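Local coordinates for LINE-1 retrotransposable element ORF1 protein (Homo sapiens, PDB 2W7A) that binds single-stranded nucleic acids, chaperones its own transcript and is essential for LINE-1 retrotransposition, its central RNA recognition motif domain being the part modelled here, at residues V11-V16 against I48-Q53. Sequence-based numbering, arbitrary orientation. Where two conformers were deposited one is given.
Sequences VPESDV and IQRTPQ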
# COMPACT_ATOMS: atom_id res chain seq x y z
N VAL A 11 6.52 2.27 -4.86
CA VAL A 11 7.23 2.67 -3.67
C VAL A 11 8.69 2.26 -3.86
O VAL A 11 8.98 1.10 -4.10
CB VAL A 11 6.66 2.01 -2.42
CG1 VAL A 11 7.46 2.39 -1.18
CG2 VAL A 11 5.15 2.34 -2.28
N PRO A 12 9.63 3.21 -3.79
CA PRO A 12 11.02 2.86 -4.06
C PRO A 12 11.54 1.78 -3.10
O PRO A 12 11.13 1.75 -1.93
CB PRO A 12 11.80 4.15 -3.81
CG PRO A 12 10.77 5.22 -3.92
CD PRO A 12 9.44 4.68 -3.62
N GLU A 13 12.37 0.91 -3.61
CA GLU A 13 13.03 -0.09 -2.77
C GLU A 13 14.10 0.56 -1.91
O GLU A 13 14.66 1.61 -2.26
CB GLU A 13 13.66 -1.16 -3.69
CG GLU A 13 12.66 -1.96 -4.52
CD GLU A 13 12.10 -3.20 -3.88
OE1 GLU A 13 12.36 -3.45 -2.68
OE2 GLU A 13 11.46 -4.00 -4.62
N SER A 14 14.42 -0.09 -0.80
CA SER A 14 15.44 0.40 0.08
C SER A 14 16.13 -0.72 0.76
O SER A 14 15.48 -1.67 1.21
CB SER A 14 14.78 1.28 1.13
OG SER A 14 15.65 1.60 2.19
N ASP A 15 17.45 -0.63 0.84
CA ASP A 15 18.25 -1.66 1.52
C ASP A 15 18.03 -1.70 3.03
O ASP A 15 18.51 -2.62 3.70
CB ASP A 15 19.75 -1.48 1.22
CG ASP A 15 20.13 -1.73 -0.24
OD1 ASP A 15 19.45 -2.48 -0.92
OD2 ASP A 15 21.16 -1.15 -0.68
N VAL A 16 17.37 -0.69 3.58
CA VAL A 16 17.15 -0.62 5.01
C VAL A 16 15.68 -0.74 5.37
O VAL A 16 15.29 -0.57 6.53
CB VAL A 16 17.83 0.64 5.66
CG1 VAL A 16 19.34 0.64 5.33
CG2 VAL A 16 17.14 1.95 5.19
N ILE A 48 1.78 -6.87 5.42
CA ILE A 48 2.33 -5.92 4.43
C ILE A 48 3.67 -6.51 3.97
O ILE A 48 4.57 -6.61 4.79
CB ILE A 48 2.69 -4.48 4.99
CG1 ILE A 48 1.52 -3.77 5.65
CG2 ILE A 48 3.21 -3.57 3.86
CD1 ILE A 48 1.92 -2.54 6.40
N GLN A 49 3.83 -6.83 2.68
CA GLN A 49 5.11 -7.35 2.22
C GLN A 49 5.36 -7.07 0.75
O GLN A 49 4.44 -7.03 -0.07
CB GLN A 49 5.22 -8.87 2.42
CG GLN A 49 4.26 -9.68 1.65
CD GLN A 49 4.02 -11.04 2.29
OE1 GLN A 49 4.94 -11.80 2.48
NE2 GLN A 49 2.76 -11.35 2.60
N ARG A 50 6.63 -6.93 0.42
CA ARG A 50 7.03 -6.92 -0.98
C ARG A 50 6.78 -8.27 -1.60
O ARG A 50 6.90 -9.30 -0.90
CB ARG A 50 8.48 -6.56 -1.14
CG ARG A 50 8.84 -5.19 -0.65
CD ARG A 50 8.73 -4.12 -1.73
NE ARG A 50 9.09 -2.83 -1.17
CZ ARG A 50 9.12 -1.69 -1.84
NH1 ARG A 50 8.82 -1.65 -3.12
NH2 ARG A 50 9.53 -0.58 -1.21
N THR A 51 6.46 -8.28 -2.90
CA THR A 51 6.30 -9.53 -3.63
C THR A 51 7.09 -9.47 -4.94
O THR A 51 7.06 -8.46 -5.59
CB THR A 51 4.80 -9.85 -3.89
OG1 THR A 51 4.68 -11.18 -4.47
CG2 THR A 51 4.15 -8.84 -4.80
N PRO A 52 7.81 -10.55 -5.30
CA PRO A 52 8.10 -11.69 -4.48
C PRO A 52 9.06 -11.37 -3.33
O PRO A 52 9.58 -10.25 -3.19
CB PRO A 52 8.75 -12.69 -5.46
CG PRO A 52 9.39 -11.86 -6.44
CD PRO A 52 8.57 -10.59 -6.56
N GLN A 53 9.37 -12.37 -2.53
CA GLN A 53 10.21 -12.18 -1.37
C GLN A 53 11.64 -11.87 -1.71
O GLN A 53 12.35 -11.28 -0.92
CB GLN A 53 10.09 -13.44 -0.46
CG GLN A 53 11.02 -13.45 0.73
CD GLN A 53 11.19 -14.84 1.29
OE1 GLN A 53 12.31 -15.34 1.41
NE2 GLN A 53 10.06 -15.50 1.57
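Val11 presents its carbonyl oxygen to the edge of the Arg50 guanidinium, where NH1 donates to Val11 O at 2.9 Å in a nearly straight hydrogen bond (165° at the hydrogen), with the oxygen almost in the guanidinium plane. Its CG1 methyl, anti to the backbone N (chi1 178°), packs 3.6 Å from Arg50 NH2. One residue on, Pro12 O takes a second bond from Arg50 NH2, also 2.9 Å but bent, with the donor well above the carbonyl plane; NH2 reaches back weakly to Val11 O as well. In this RRM-type fold, the contact ties the loop between strand 5-9 and helix 19-33 to the edge strand 45-51, across strand 64-69, whose Ile65 touches both Val11 and Arg50. Glu13 then folds its carboxylate over one guanidinium face, the two planes 18° apart. Its OE1 sits 3.7 Å from Arg50 NE, a long salt bridge of charge alone; the stronger partner of this carboxylate is Arg63, whose NE forms a salt bridge with OE2. Arg50 NH1 also hydrogen-bonds Arg63 O, and NH2 forms a salt bridge with Glu17 OE1. A leucine in place of Arg50 would probably leave the Val11 and Pro12 carbonyls without these donors and Glu13 without a stacked positive charge.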